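Local coordinates for putative fimbrium tip subunit Fim1F (Parabacteroides distasonis, PDB 3R4R), which is a putative component of the fimbrium tip, the end of the filamentous cell-surface appendages that mediate cell adhesion and biofilm formation, at residues A[18-23]-A[81-86]; A[43-48]-A[138-143]; A[206-211]-A[263-268]; A[238-243]-A[253-258]. One frame throughout, in Å; residues are numbered along the deposited sequence.

In the fold
The four contacts follow the long axis of an all-beta chain. Contacts 1 and 2 touch one another: Thr22 and Tyr81 of contact 1 pack on Ile44 of contact 2, Leu83 meets Cys47, and their centres lie about 14 Å apart. Contact 3, whose centre is about 18 Å from that of contact 2, ties a loop to the residues leading into strand 266-273. Contact 4, a beta hairpin, lies between the two segments of contact 3 in sequence; their centres are about 17 Å apart and both belong to the Fim1F C-terminal domain. Contacts 1 and 4, on opposite sides of the chain's centre, are about 38 Å apart between centres. The ethanediol beside contact 4 probably comes from the crystallisation liquor.

Contact 1: A[18-23]-A[81-86]; sequences LVLLTG and YELQLE
Leu18 and Leu83 face each other as an antiparallel hydrogen-bonded pair and satisfy one another's main chain. Leu18 N gives its proton to Leu83 O at 2.7 Å, and Leu83 N returns one to Leu18 O. Two residues on, Leu20 and Tyr81 repeat the exchange, with Leu20 N to Tyr81 O at 2.8 Å and Tyr81 N to Leu20 O at 3.0 Å. Between these two hydrogen-bonded pairs Val19 and Glu82 form a non-hydrogen-bonded pair, where the CA hydrogens of Glu82 and Val19 lean on Leu18 O and Tyr81 O. The backbone of Val19 bonds instead to Val161 and Val163, so strand 12-21 is an inner strand, antiparallel to 78-90 and parallel to 161-179. Segment 18-23 lies in the inferred propeptide, here built into the beta framework.

Leucines suit the buried face, which Leu18, Leu20, Leu83 and Leu85 share and which strand 46-52 helps to cover. Leu18 CD2 comes within 3.5 Å of Leu85 CD1. Leu83 CG stands beside its own backbone N (chi1 -67°), which directs CD1 at Leu20 CD1, 3.7 Å away. The Tyr81 hydroxyl makes a weak hydrogen bond to Ile44 N. Gln84 OE1 bonds Ser17 OG, and Thr22 OG1 makes a weak bond to Ser79 O. On the other face Glu82, an exposed residue whose charge suits that side, packs its stem, CG lying 4.4 Å from Val19 CG2.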
loop_
_atom_site.group_PDB
_atom_site.type_symbol
_atom_site.label_atom_id
_atom_site.label_comp_id
_atom_site.label_asym_id
_atom_site.label_seq_id
_atom_site.Cartn_x
_atom_site.Cartn_y
_atom_site.Cartn_z
ATOM N N LEU A 18 -7.830 11.493 15.412
ATOM C CA LEU A 18 -7.051 11.035 14.264
ATOM C C LEU A 18 -7.912 10.908 13.006
ATOM O O LEU A 18 -8.992 10.317 13.062
ATOM C CB LEU A 18 -6.454 9.661 14.634
ATOM C CG LEU A 18 -5.033 9.324 14.150
ATOM C CD1 LEU A 18 -3.988 10.035 14.999
ATOM C CD2 LEU A 18 -4.758 7.841 14.293
ATOM N N VAL A 19 -7.441 11.449 11.869
ATOM C CA VAL A 19 -8.163 11.351 10.591
ATOM C C VAL A 19 -7.270 10.596 9.582
ATOM O O VAL A 19 -6.182 11.078 9.273
ATOM C CB VAL A 19 -8.615 12.732 10.049
ATOM C CG1 VAL A 19 -9.208 12.619 8.644
ATOM C CG2 VAL A 19 -9.618 13.388 10.993
ATOM N N LEU A 20 -7.729 9.412 9.094
ATOM C CA LEU A 20 -6.978 8.580 8.148
ATOM C C LEU A 20 -7.549 8.753 6.748
ATOM O O LEU A 20 -8.667 8.299 6.481
ATOM C CB LEU A 20 -6.983 7.078 8.546
ATOM C CG LEU A 20 -6.716 6.662 10.001
ATOM C CD1 LEU A 20 -6.895 5.171 10.168
ATOM C CD2 LEU A 20 -5.337 7.106 10.503
ATOM N N LEU A 21 -6.791 9.416 5.854
ATOM C CA LEU A 21 -7.222 9.670 4.484
ATOM C C LEU A 21 -6.538 8.690 3.554
ATOM O O LEU A 21 -5.312 8.616 3.487
ATOM C CB LEU A 21 -6.976 11.119 4.044
ATOM C CG LEU A 21 -7.790 12.196 4.752
ATOM C CD1 LEU A 21 -7.333 13.574 4.343
ATOM C CD2 LEU A 21 -9.270 12.057 4.468
ATOM N N THR A 22 -7.380 7.852 2.956
ATOM C CA THR A 22 -7.086 6.777 2.015
ATOM C C THR A 22 -7.009 7.318 0.574
ATOM O O THR A 22 -6.216 6.811 -0.224
ATOM C CB THR A 22 -8.170 5.678 2.132
ATOM O OG1 THR A 22 -9.474 6.282 2.087
ATOM C CG2 THR A 22 -8.045 4.881 3.400
ATOM N N GLY A 23 -7.818 8.338 0.269
ATOM C CA GLY A 23 -7.848 8.945 -1.052
ATOM C C GLY A 23 -8.216 10.415 -1.087
ATOM O O GLY A 23 -9.176 10.844 -0.431
ATOM N N TYR A 81 -11.441 7.779 7.452
ATOM C CA TYR A 81 -11.896 7.272 8.738
ATOM C C TYR A 81 -11.451 8.179 9.859
ATOM O O TYR A 81 -10.394 8.796 9.765
ATOM C CB TYR A 81 -11.364 5.850 8.986
ATOM C CG TYR A 81 -11.845 4.813 7.998
ATOM C CD1 TYR A 81 -11.180 4.612 6.792
ATOM C CD2 TYR A 81 -12.880 3.949 8.319
ATOM C CE1 TYR A 81 -11.612 3.654 5.879
ATOM C CE2 TYR A 81 -13.292 2.958 7.436
ATOM C CZ TYR A 81 -12.660 2.817 6.212
ATOM O OH TYR A 81 -13.100 1.867 5.320
ATOM N N GLU A 82 -12.253 8.253 10.922
ATOM C CA GLU A 82 -11.956 9.008 12.136
ATOM C C GLU A 82 -11.693 8.047 13.279
ATOM O O GLU A 82 -12.432 7.073 13.428
ATOM C CB GLU A 82 -13.090 9.976 12.498
ATOM C CG GLU A 82 -13.318 11.135 11.546
ATOM C CD GLU A 82 -14.253 12.199 12.097
ATOM O OE1 GLU A 82 -14.364 12.323 13.341
ATOM O OE2 GLU A 82 -14.790 12.981 11.283
ATOM N N LEU A 83 -10.639 8.307 14.070
ATOM C CA LEU A 83 -10.252 7.506 15.229
ATOM C C LEU A 83 -9.900 8.351 16.414
ATOM O O LEU A 83 -9.414 9.469 16.262
ATOM C CB LEU A 83 -9.038 6.610 14.918
ATOM C CG LEU A 83 -9.199 5.476 13.931
ATOM C CD1 LEU A 83 -7.885 4.782 13.733
ATOM C CD2 LEU A 83 -10.204 4.472 14.432
ATOM N N GLN A 84 -10.098 7.781 17.604
ATOM C CA GLN A 84 -9.728 8.369 18.878
ATOM C C GLN A 84 -8.622 7.562 19.537
ATOM O O GLN A 84 -8.724 6.341 19.637
ATOM C CB GLN A 84 -10.943 8.462 19.809
ATOM C CG GLN A 84 -11.777 9.728 19.647
ATOM C CD GLN A 84 -11.231 10.888 20.456
ATOM O OE1 GLN A 84 -10.763 11.894 19.910
ATOM N NE2 GLN A 84 -11.298 10.779 21.784
ATOM N N LEU A 85 -7.534 8.244 19.895
ATOM C CA LEU A 85 -6.418 7.745 20.703
ATOM C C LEU A 85 -6.639 8.185 22.121
ATOM O O LEU A 85 -6.386 9.348 22.403
ATOM C CB LEU A 85 -5.023 8.224 20.200
ATOM C CG LEU A 85 -4.387 7.662 18.952
ATOM C CD1 LEU A 85 -5.273 7.789 17.773
ATOM C CD2 LEU A 85 -3.156 8.411 18.641
ATOM N N GLU A 86 -7.197 7.319 22.987
ATOM C CA GLU A 86 -7.399 7.636 24.404
ATOM C C GLU A 86 -6.171 7.278 25.222
ATOM O O GLU A 86 -5.522 6.265 24.961
ATOM C CB GLU A 86 -8.625 6.926 25.020
ATOM C CG GLU A 86 -9.982 7.143 24.360
ATOM C CD GLU A 86 -10.347 6.249 23.192
ATOM O OE1 GLU A 86 -9.454 5.553 22.654
ATOM O OE2 GLU A 86 -11.549 6.209 22.848
#

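Contact 2: A[43-48]-A[138-143]; sequences TIQNCH and TASLLV
Gln45 reaches Ser140 because its CG stands anti to its own carbonyl carbon (chi1 -64°) and the chain then runs extended, carrying the amide across to segment 138-143. On the other side Leu141 CG lies anti to its backbone N (chi1 -164°), which brings CD1 over one face of the Gln45 amide and near Asn46 ND2. Gln45 NE2 donates to Ser140 O at 2.8 Å in an almost straight bond, with 177° at the hydrogen. The oxygen lies in the Gln45 amide plane, yet the donor stands above the Ser140 carbonyl plane rather than on a lone pair.

Leu141 CD1 supplies the apolar part, 3.8 Å from Gln45 NE2 and 4.0 Å from Asn46 ND2, and the Gln45 and Leu141 side chains cross at about a right angle. Asn46 uses its OD1 elsewhere, on Asn107 N. Beside them Thr43 presents CG2 to Ser140 O at 3.9 Å, while its OG1 is bonded to Thr39 O.

A water sits between the segments, 2.8 Å from both Thr43 O and Ala139 O, and accepts from Leu142 N at 3.1 Å. The contact thus joins the run into strand 46-52 to the loop before strand 144-152. With one direct bond and one bridging water, the chemistry implies a polar junction near the surface, in which a long glutamine links two main chains that make no direct bond to each other.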
loop_
_atom_site.group_PDB
_atom_site.type_symbol
_atom_site.label_atom_id
_atom_site.label_comp_id
_atom_site.label_asym_id
_atom_site.label_seq_id
_atom_site.Cartn_x
_atom_site.Cartn_y
_atom_site.Cartn_z
ATOM N N THR A 43 -10.868 0.450 1.600
ATOM C CA THR A 43 -11.330 -0.094 2.884
ATOM C C THR A 43 -10.178 -0.387 3.813
ATOM O O THR A 43 -9.156 -0.945 3.408
ATOM C CB THR A 43 -12.158 -1.384 2.672
ATOM O OG1 THR A 43 -13.294 -1.037 1.909
ATOM C CG2 THR A 43 -12.653 -2.018 3.968
ATOM N N ILE A 44 -10.388 -0.032 5.079
ATOM C CA ILE A 44 -9.534 -0.329 6.204
ATOM C C ILE A 44 -10.386 -1.163 7.160
ATOM O O ILE A 44 -11.424 -0.685 7.627
ATOM C CB ILE A 44 -8.924 0.939 6.838
ATOM C CG1 ILE A 44 -8.072 1.695 5.826
ATOM C CG2 ILE A 44 -8.110 0.587 8.115
ATOM C CD1 ILE A 44 -7.614 3.043 6.306
ATOM N N GLN A 45 -9.967 -2.425 7.407
ATOM C CA GLN A 45 -10.684 -3.344 8.281
ATOM C C GLN A 45 -10.073 -3.333 9.671
ATOM O O GLN A 45 -10.757 -3.654 10.632
ATOM C CB GLN A 45 -10.677 -4.763 7.707
ATOM C CG GLN A 45 -11.417 -4.899 6.380
ATOM C CD GLN A 45 -11.576 -6.337 5.958
ATOM O OE1 GLN A 45 -12.120 -7.174 6.681
ATOM N NE2 GLN A 45 -11.210 -6.631 4.728
ATOM N N ASN A 46 -8.802 -2.932 9.783
ATOM C CA ASN A 46 -8.027 -2.878 11.026
ATOM C C ASN A 46 -6.778 -2.018 10.839
ATOM O O ASN A 46 -6.338 -1.831 9.713
ATOM C CB ASN A 46 -7.636 -4.302 11.475
ATOM C CG ASN A 46 -6.721 -5.049 10.525
ATOM O OD1 ASN A 46 -5.544 -4.718 10.355
ATOM N ND2 ASN A 46 -7.205 -6.137 9.968
ATOM N N CYS A 47 -6.202 -1.508 11.912
ATOM C CA CYS A 47 -4.972 -0.726 11.837
ATOM C C CYS A 47 -4.241 -0.768 13.171
ATOM O O CYS A 47 -4.811 -1.089 14.211
ATOM C CB CYS A 47 -5.222 0.724 11.402
ATOM S SG CYS A 47 -6.202 1.719 12.564
ATOM N N HIS A 48 -2.955 -0.425 13.096
ATOM C CA HIS A 48 -2.010 -0.261 14.168
ATOM C C HIS A 48 -1.586 1.194 14.171
ATOM O O HIS A 48 -1.147 1.702 13.144
ATOM C CB HIS A 48 -0.814 -1.239 14.035
ATOM C CG HIS A 48 0.286 -0.991 15.025
ATOM N ND1 HIS A 48 0.241 -1.507 16.303
ATOM C CD2 HIS A 48 1.438 -0.299 14.877
ATOM C CE1 HIS A 48 1.356 -1.099 16.891
ATOM N NE2 HIS A 48 2.093 -0.364 16.078
ATOM N N THR A 138 -6.451 -9.770 -1.341
ATOM C CA THR A 138 -7.833 -9.315 -1.134
ATOM C C THR A 138 -7.864 -7.780 -1.234
ATOM O O THR A 138 -7.133 -7.094 -0.518
ATOM C CB THR A 138 -8.327 -9.840 0.231
ATOM O OG1 THR A 138 -8.144 -11.264 0.272
ATOM C CG2 THR A 138 -9.780 -9.476 0.528
ATOM N N ALA A 139 -8.713 -7.259 -2.140
ATOM C CA ALA A 139 -8.906 -5.828 -2.423
ATOM C C ALA A 139 -9.298 -5.042 -1.162
ATOM O O ALA A 139 -8.792 -3.940 -0.957
ATOM C CB ALA A 139 -9.980 -5.651 -3.491
ATOM N N SER A 140 -10.153 -5.631 -0.312
ATOM C CA SER A 140 -10.657 -5.029 0.922
ATOM C C SER A 140 -9.671 -5.212 2.128
ATOM O O SER A 140 -9.928 -4.676 3.204
ATOM C CB SER A 140 -12.017 -5.635 1.268
ATOM O OG SER A 140 -11.955 -7.051 1.279
ATOM N N LEU A 141 -8.537 -5.910 1.939
ATOM C CA LEU A 141 -7.557 -6.090 3.008
ATOM C C LEU A 141 -6.146 -5.786 2.442
ATOM O O LEU A 141 -5.212 -6.552 2.622
ATOM C CB LEU A 141 -7.654 -7.497 3.628
ATOM C CG LEU A 141 -6.959 -7.713 4.998
ATOM C CD1 LEU A 141 -7.698 -6.985 6.135
ATOM C CD2 LEU A 141 -6.877 -9.191 5.332
ATOM N N LEU A 142 -6.011 -4.659 1.744
ATOM C CA LEU A 142 -4.739 -4.162 1.201
ATOM C C LEU A 142 -4.065 -3.260 2.238
ATOM O O LEU A 142 -4.729 -2.408 2.830
ATOM C CB LEU A 142 -4.929 -3.417 -0.131
ATOM C CG LEU A 142 -5.378 -4.253 -1.345
ATOM C CD1 LEU A 142 -5.805 -3.346 -2.509
ATOM C CD2 LEU A 142 -4.350 -5.328 -1.729
ATOM N N VAL A 143 -2.764 -3.448 2.465
ATOM C CA VAL A 143 -2.045 -2.723 3.495
ATOM C C VAL A 143 -1.752 -1.300 2.998
ATOM O O VAL A 143 -1.296 -1.098 1.860
ATOM C CB VAL A 143 -0.738 -3.466 3.940
ATOM C CG1 VAL A 143 0.089 -2.634 4.915
ATOM C CG2 VAL A 143 -1.065 -4.828 4.555
HETATM O O HOH W 1 -8.088 -2.387 1.260
#

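Contact 3: A[206-211]-A[263-268]; sequences FNTSAV and KGNYYR
Lys263 reaches across to Asn207 with nearly its whole side chain. From CB, the CG atom sits between the backbone N and the carbonyl carbon (chi1 65°) and is 4.1 Å from Asn207 O. The chain runs extended to CE, which passes 3.4 Å from Asn207 O. A bend at the last torsion (chi4 -60°) then sets NZ 2.8 Å from Asn207 O, its hydrogen-bond acceptor, approached from above the carbonyl plane. Ala210 O is also close to the ammonium NZ, at 3.2 Å. Its charge is met by Glu212 and Glu233, both in salt bridges to NZ, so a long cationic residue suits a buried place where carboxylates and carbonyls converge. A methionine here would probably leave Glu212 and Glu233 without their cation and Asn207 O without its donor.

The contact pins the loop that follows strand 191-202 to the lead-in of strand 266-273, within the C-terminal domain, which belongs to the transthyretin clan. Next along the loop, Thr208 adds two bonds, one through its side chain and one through its carbonyl. Thr208 OG1 donates to Lys263 O at 3.1 Å, in the carbonyl plane and on a lone pair. Asn265 ND2 donates to Thr208 O, also at 3.1 Å; that oxygen lies close to the Asn265 amide plane, though the donor stands above the Thr208 carbonyl plane. The same ND2 also donates to Ile262 O, so one amide nitrogen holds two carbonyls. Gly264 fits between Lys263 and Asn265: its phi is positive (81°), and a beta carbon on it would clash with Thr208 OG1.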
loop_
_atom_site.group_PDB
_atom_site.type_symbol
_atom_site.label_atom_id
_atom_site.label_comp_id
_atom_site.label_asym_id
_atom_site.label_seq_id
_atom_site.Cartn_x
_atom_site.Cartn_y
_atom_site.Cartn_z
ATOM N N PHE A 206 7.444 5.629 2.126
ATOM C CA PHE A 206 6.272 6.423 1.765
ATOM C C PHE A 206 6.368 7.170 0.398
ATOM O O PHE A 206 5.472 7.972 0.111
ATOM C CB PHE A 206 6.069 7.493 2.860
ATOM C CG PHE A 206 5.963 6.942 4.262
ATOM C CD1 PHE A 206 4.762 6.432 4.737
ATOM C CD2 PHE A 206 7.055 6.981 5.131
ATOM C CE1 PHE A 206 4.666 5.928 6.037
ATOM C CE2 PHE A 206 6.946 6.492 6.435
ATOM C CZ PHE A 206 5.759 5.959 6.870
ATOM N N ASN A 207 7.395 6.915 -0.438
ATOM C CA ASN A 207 7.502 7.660 -1.696
ATOM C C ASN A 207 6.748 6.928 -2.791
ATOM O O ASN A 207 7.174 5.868 -3.238
ATOM C CB ASN A 207 8.958 7.904 -2.104
ATOM C CG ASN A 207 9.135 8.861 -3.272
ATOM O OD1 ASN A 207 8.174 9.417 -3.833
ATOM N ND2 ASN A 207 10.385 9.119 -3.624
ATOM N N THR A 208 5.633 7.515 -3.245
ATOM C CA THR A 208 4.777 6.913 -4.289
ATOM C C THR A 208 5.312 7.274 -5.694
ATOM O O THR A 208 4.582 7.152 -6.662
ATOM C CB THR A 208 3.315 7.360 -4.112
ATOM O OG1 THR A 208 2.543 6.705 -5.112
ATOM C CG2 THR A 208 3.100 8.892 -4.197
ATOM N N SER A 209 6.599 7.650 -5.793
ATOM C CA SER A 209 7.287 8.026 -7.033
ATOM C C SER A 209 8.616 7.257 -7.224
ATOM O O SER A 209 9.175 7.292 -8.322
ATOM C CB SER A 209 7.575 9.529 -7.061
ATOM O OG SER A 209 6.381 10.287 -6.960
ATOM N N ALA A 210 9.135 6.599 -6.173
ATOM C CA ALA A 210 10.393 5.849 -6.263
ATOM C C ALA A 210 10.282 4.503 -5.571
ATOM O O ALA A 210 9.607 4.405 -4.554
ATOM C CB ALA A 210 11.521 6.653 -5.649
ATOM N N VAL A 211 10.911 3.459 -6.138
ATOM C CA VAL A 211 10.860 2.104 -5.577
ATOM C C VAL A 211 11.853 2.072 -4.376
ATOM O O VAL A 211 13.012 2.427 -4.535
ATOM C CB VAL A 211 11.126 1.003 -6.653
ATOM C CG1 VAL A 211 12.498 1.125 -7.303
ATOM C CG2 VAL A 211 10.917 -0.397 -6.097
ATOM N N LYS A 263 4.680 1.306 -5.392
ATOM C CA LYS A 263 3.595 1.333 -4.419
ATOM C C LYS A 263 2.750 2.605 -4.560
ATOM O O LYS A 263 3.296 3.710 -4.725
ATOM C CB LYS A 263 4.163 1.249 -2.993
ATOM C CG LYS A 263 5.004 2.464 -2.595
ATOM C CD LYS A 263 5.748 2.232 -1.294
ATOM C CE LYS A 263 6.775 3.299 -1.033
ATOM N NZ LYS A 263 7.836 3.399 -2.101
ATOM N N GLY A 264 1.442 2.442 -4.449
ATOM C CA GLY A 264 0.515 3.557 -4.512
ATOM C C GLY A 264 0.209 4.006 -5.912
ATOM O O GLY A 264 -0.268 5.123 -6.090
ATOM N N ASN A 265 0.484 3.142 -6.908
ATOM C CA ASN A 265 0.212 3.441 -8.310
ATOM C C ASN A 265 -0.670 2.353 -8.957
ATOM O O ASN A 265 -0.686 1.217 -8.487
ATOM C CB ASN A 265 1.515 3.598 -9.100
ATOM C CG ASN A 265 2.331 4.819 -8.752
ATOM O OD1 ASN A 265 2.083 5.922 -9.237
ATOM N ND2 ASN A 265 3.352 4.632 -7.952
ATOM N N TYR A 266 -1.413 2.722 -10.009
ATOM C CA TYR A 266 -2.300 1.837 -10.780
ATOM C C TYR A 266 -1.786 1.805 -12.214
ATOM O O TYR A 266 -1.558 2.841 -12.828
ATOM C CB TYR A 266 -3.780 2.287 -10.662
ATOM C CG TYR A 266 -4.816 1.701 -11.616
ATOM C CD1 TYR A 266 -4.745 0.371 -12.032
ATOM C CD2 TYR A 266 -5.952 2.426 -11.967
ATOM C CE1 TYR A 266 -5.714 -0.176 -12.876
ATOM C CE2 TYR A 266 -6.938 1.884 -12.789
ATOM C CZ TYR A 266 -6.817 0.583 -13.248
ATOM O OH TYR A 266 -7.813 0.091 -14.073
ATOM N N TYR A 267 -1.535 0.590 -12.708
ATOM C CA TYR A 267 -0.969 0.325 -14.021
ATOM C C TYR A 267 -1.888 -0.509 -14.887
ATOM O O TYR A 267 -2.657 -1.323 -14.371
ATOM C CB TYR A 267 0.365 -0.415 -13.866
ATOM C CG TYR A 267 1.395 0.338 -13.047
ATOM C CD1 TYR A 267 2.170 1.344 -13.620
ATOM C CD2 TYR A 267 1.615 0.029 -11.704
ATOM C CE1 TYR A 267 3.107 2.052 -12.870
ATOM C CE2 TYR A 267 2.553 0.732 -10.942
ATOM C CZ TYR A 267 3.303 1.738 -11.534
ATOM O OH TYR A 267 4.234 2.448 -10.816
ATOM N N ARG A 268 -1.797 -0.312 -16.209
ATOM C CA ARG A 268 -2.500 -1.106 -17.210
ATOM C C ARG A 268 -1.496 -1.641 -18.246
ATOM O O ARG A 268 -0.711 -0.870 -18.799
ATOM C CB ARG A 268 -3.645 -0.342 -17.915
ATOM C CG ARG A 268 -4.788 0.147 -17.019
ATOM C CD ARG A 268 -5.960 0.564 -17.877
ATOM N NE ARG A 268 -6.995 1.303 -17.153
ATOM C CZ ARG A 268 -7.306 2.578 -17.377
ATOM N NH1 ARG A 268 -6.704 3.259 -18.350
ATOM N NH2 ARG A 268 -8.265 3.165 -16.675
#

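Contact 4: A[238-243]-A[253-258]; sequences FKEVIL and EYPFPA. With EDO (1,2-ethanediol), chain G.
Phe256 and Leu243 interlock on the buried face of the two strands: Leu243 CD2 approaches ring atom CE1 of Phe256 at 3.8 Å, the side chains crossing at about a right angle. On the same side of the ring plane Val241 packs by the stem, its CG2 3.7 Å from Phe256 CB, while its CG1 bears on Ala258 CB. A small alanine suits this spot, since Ala258 CB is already 3.3 Å from Lys239 O. Phe261 and Ile269 close over this face.

These strands, 240-246 and 251-257, form an antiparallel beta hairpin, laced by paired bonds between Val241 and Phe256 and between Leu243 and Tyr254. On the more exposed face Ile242 CG2 nestles against Glu253 CB at 3.7 Å. Pro255 CB lies 3.6 Å from Glu240 OE1, the two side chains running side by side. Pro255 pairs with Ile242 at a non-hydrogen-bonded position, where a residue lacking an N-H costs no bond between the strands.

Beside the hairpin, Lys239 lays its methylenes along an ethanediol, with CD 3.7 Å from its C1, and sends NZ to Asp236 and over Phe216. A serine in its place would probably leave the Asp236 carboxylate without its cation and the Phe216 ring without its cation-pi partner.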
loop_
_atom_site.group_PDB
_atom_site.type_symbol
_atom_site.label_atom_id
_atom_site.label_comp_id
_atom_site.label_asym_id
_atom_site.label_seq_id
_atom_site.Cartn_x
_atom_site.Cartn_y
_atom_site.Cartn_z
ATOM N N PHE A 238 17.272 -6.427 -11.591
ATOM C CA PHE A 238 17.452 -7.680 -12.327
ATOM C C PHE A 238 16.212 -8.614 -12.164
ATOM O O PHE A 238 16.145 -9.661 -12.818
ATOM C CB PHE A 238 18.743 -8.362 -11.817
ATOM C CG PHE A 238 19.342 -9.524 -12.584
ATOM C CD1 PHE A 238 19.383 -9.512 -13.979
ATOM C CD2 PHE A 238 20.071 -10.508 -11.922
ATOM C CE1 PHE A 238 20.008 -10.546 -14.692
ATOM C CE2 PHE A 238 20.709 -11.536 -12.635
ATOM C CZ PHE A 238 20.671 -11.549 -14.016
ATOM N N LYS A 239 15.214 -8.215 -11.357
ATOM C CA LYS A 239 14.015 -9.030 -11.191
ATOM C C LYS A 239 12.956 -8.646 -12.231
ATOM O O LYS A 239 12.922 -7.518 -12.729
ATOM C CB LYS A 239 13.426 -8.956 -9.782
ATOM C CG LYS A 239 14.209 -9.802 -8.799
ATOM C CD LYS A 239 13.463 -9.969 -7.507
ATOM C CE LYS A 239 14.153 -10.850 -6.494
ATOM N NZ LYS A 239 15.410 -10.247 -5.982
ATOM N N GLU A 240 12.127 -9.622 -12.593
ATOM C CA GLU A 240 11.090 -9.450 -13.607
ATOM C C GLU A 240 9.767 -10.030 -13.188
ATOM O O GLU A 240 9.721 -11.039 -12.475
ATOM C CB GLU A 240 11.504 -10.129 -14.936
ATOM C CG GLU A 240 12.743 -9.564 -15.613
ATOM C CD GLU A 240 13.144 -10.265 -16.895
ATOM O OE1 GLU A 240 12.952 -11.500 -16.984
ATOM O OE2 GLU A 240 13.709 -9.590 -17.787
ATOM N N VAL A 241 8.683 -9.405 -13.689
ATOM C CA VAL A 241 7.313 -9.867 -13.548
ATOM C C VAL A 241 6.957 -10.382 -14.963
ATOM O O VAL A 241 6.974 -9.615 -15.937
ATOM C CB VAL A 241 6.334 -8.821 -12.934
ATOM C CG1 VAL A 241 6.769 -8.420 -11.527
ATOM C CG2 VAL A 241 6.199 -7.584 -13.802
ATOM N N ILE A 242 6.774 -11.712 -15.087
ATOM C CA ILE A 242 6.589 -12.403 -16.372
ATOM C C ILE A 242 5.148 -12.855 -16.571
ATOM O O ILE A 242 4.644 -13.732 -15.862
ATOM C CB ILE A 242 7.538 -13.634 -16.476
ATOM C CG1 ILE A 242 9.025 -13.219 -16.319
ATOM C CG2 ILE A 242 7.281 -14.415 -17.776
ATOM C CD1 ILE A 242 10.028 -14.361 -16.189
ATOM N N LEU A 243 4.544 -12.318 -17.638
ATOM C CA LEU A 243 3.184 -12.624 -18.082
ATOM C C LEU A 243 3.209 -13.716 -19.143
ATOM O O LEU A 243 3.954 -13.603 -20.103
ATOM C CB LEU A 243 2.488 -11.357 -18.635
ATOM C CG LEU A 243 1.855 -10.344 -17.639
ATOM C CD1 LEU A 243 2.855 -9.745 -16.660
ATOM C CD2 LEU A 243 1.227 -9.198 -18.386
ATOM N N GLU A 253 5.910 -16.385 -22.957
ATOM C CA GLU A 253 6.311 -15.545 -21.829
ATOM C C GLU A 253 6.678 -14.149 -22.308
ATOM O O GLU A 253 7.271 -13.997 -23.372
ATOM C CB GLU A 253 7.480 -16.141 -21.037
ATOM C CG GLU A 253 7.129 -17.340 -20.174
ATOM C CD GLU A 253 8.207 -17.759 -19.187
ATOM O OE1 GLU A 253 9.314 -17.170 -19.202
ATOM O OE2 GLU A 253 7.922 -18.653 -18.359
ATOM N N TYR A 254 6.317 -13.133 -21.519
ATOM C CA TYR A 254 6.576 -11.726 -21.799
ATOM C C TYR A 254 7.060 -11.041 -20.495
ATOM O O TYR A 254 6.303 -10.953 -19.523
ATOM C CB TYR A 254 5.332 -11.036 -22.394
ATOM C CG TYR A 254 4.808 -11.692 -23.659
ATOM C CD1 TYR A 254 5.391 -11.432 -24.899
ATOM C CD2 TYR A 254 3.710 -12.549 -23.621
ATOM C CE1 TYR A 254 4.901 -12.017 -26.068
ATOM C CE2 TYR A 254 3.216 -13.144 -24.784
ATOM C CZ TYR A 254 3.815 -12.875 -26.006
ATOM O OH TYR A 254 3.346 -13.464 -27.161
ATOM N N PRO A 255 8.336 -10.592 -20.438
ATOM C CA PRO A 255 8.857 -10.027 -19.181
ATOM C C PRO A 255 8.778 -8.497 -19.111
ATOM O O PRO A 255 8.988 -7.799 -20.112
ATOM C CB PRO A 255 10.322 -10.476 -19.185
ATOM C CG PRO A 255 10.634 -10.887 -20.629
ATOM C CD PRO A 255 9.402 -10.682 -21.459
ATOM N N PHE A 256 8.503 -7.988 -17.894
ATOM C CA PHE A 256 8.415 -6.560 -17.573
ATOM C C PHE A 256 9.394 -6.215 -16.442
ATOM O O PHE A 256 9.600 -7.057 -15.563
ATOM C CB PHE A 256 6.973 -6.168 -17.185
ATOM C CG PHE A 256 5.959 -6.292 -18.309
ATOM C CD1 PHE A 256 5.363 -7.509 -18.600
ATOM C CD2 PHE A 256 5.563 -5.177 -19.033
ATOM C CE1 PHE A 256 4.464 -7.627 -19.663
ATOM C CE2 PHE A 256 4.640 -5.287 -20.067
ATOM C CZ PHE A 256 4.133 -6.520 -20.415
ATOM N N PRO A 257 10.029 -5.014 -16.424
ATOM C CA PRO A 257 10.961 -4.707 -15.319
ATOM C C PRO A 257 10.175 -4.507 -14.039
ATOM O O PRO A 257 9.302 -3.633 -13.976
ATOM C CB PRO A 257 11.691 -3.433 -15.783
ATOM C CG PRO A 257 11.234 -3.188 -17.198
ATOM C CD PRO A 257 9.930 -3.885 -17.373
ATOM N N ALA A 258 10.439 -5.378 -13.043
ATOM C CA ALA A 258 9.735 -5.438 -11.761
ATOM C C ALA A 258 9.761 -4.096 -11.017
ATOM O O ALA A 258 8.783 -3.757 -10.368
ATOM C CB ALA A 258 10.355 -6.511 -10.889
HETATM C C1 EDO G . 11.999 -13.109 -8.859
HETATM O O1 EDO G . 10.936 -13.912 -8.346
HETATM C C2 EDO G . 11.437 -12.142 -9.889
HETATM O O2 EDO G . 10.455 -11.280 -9.289
#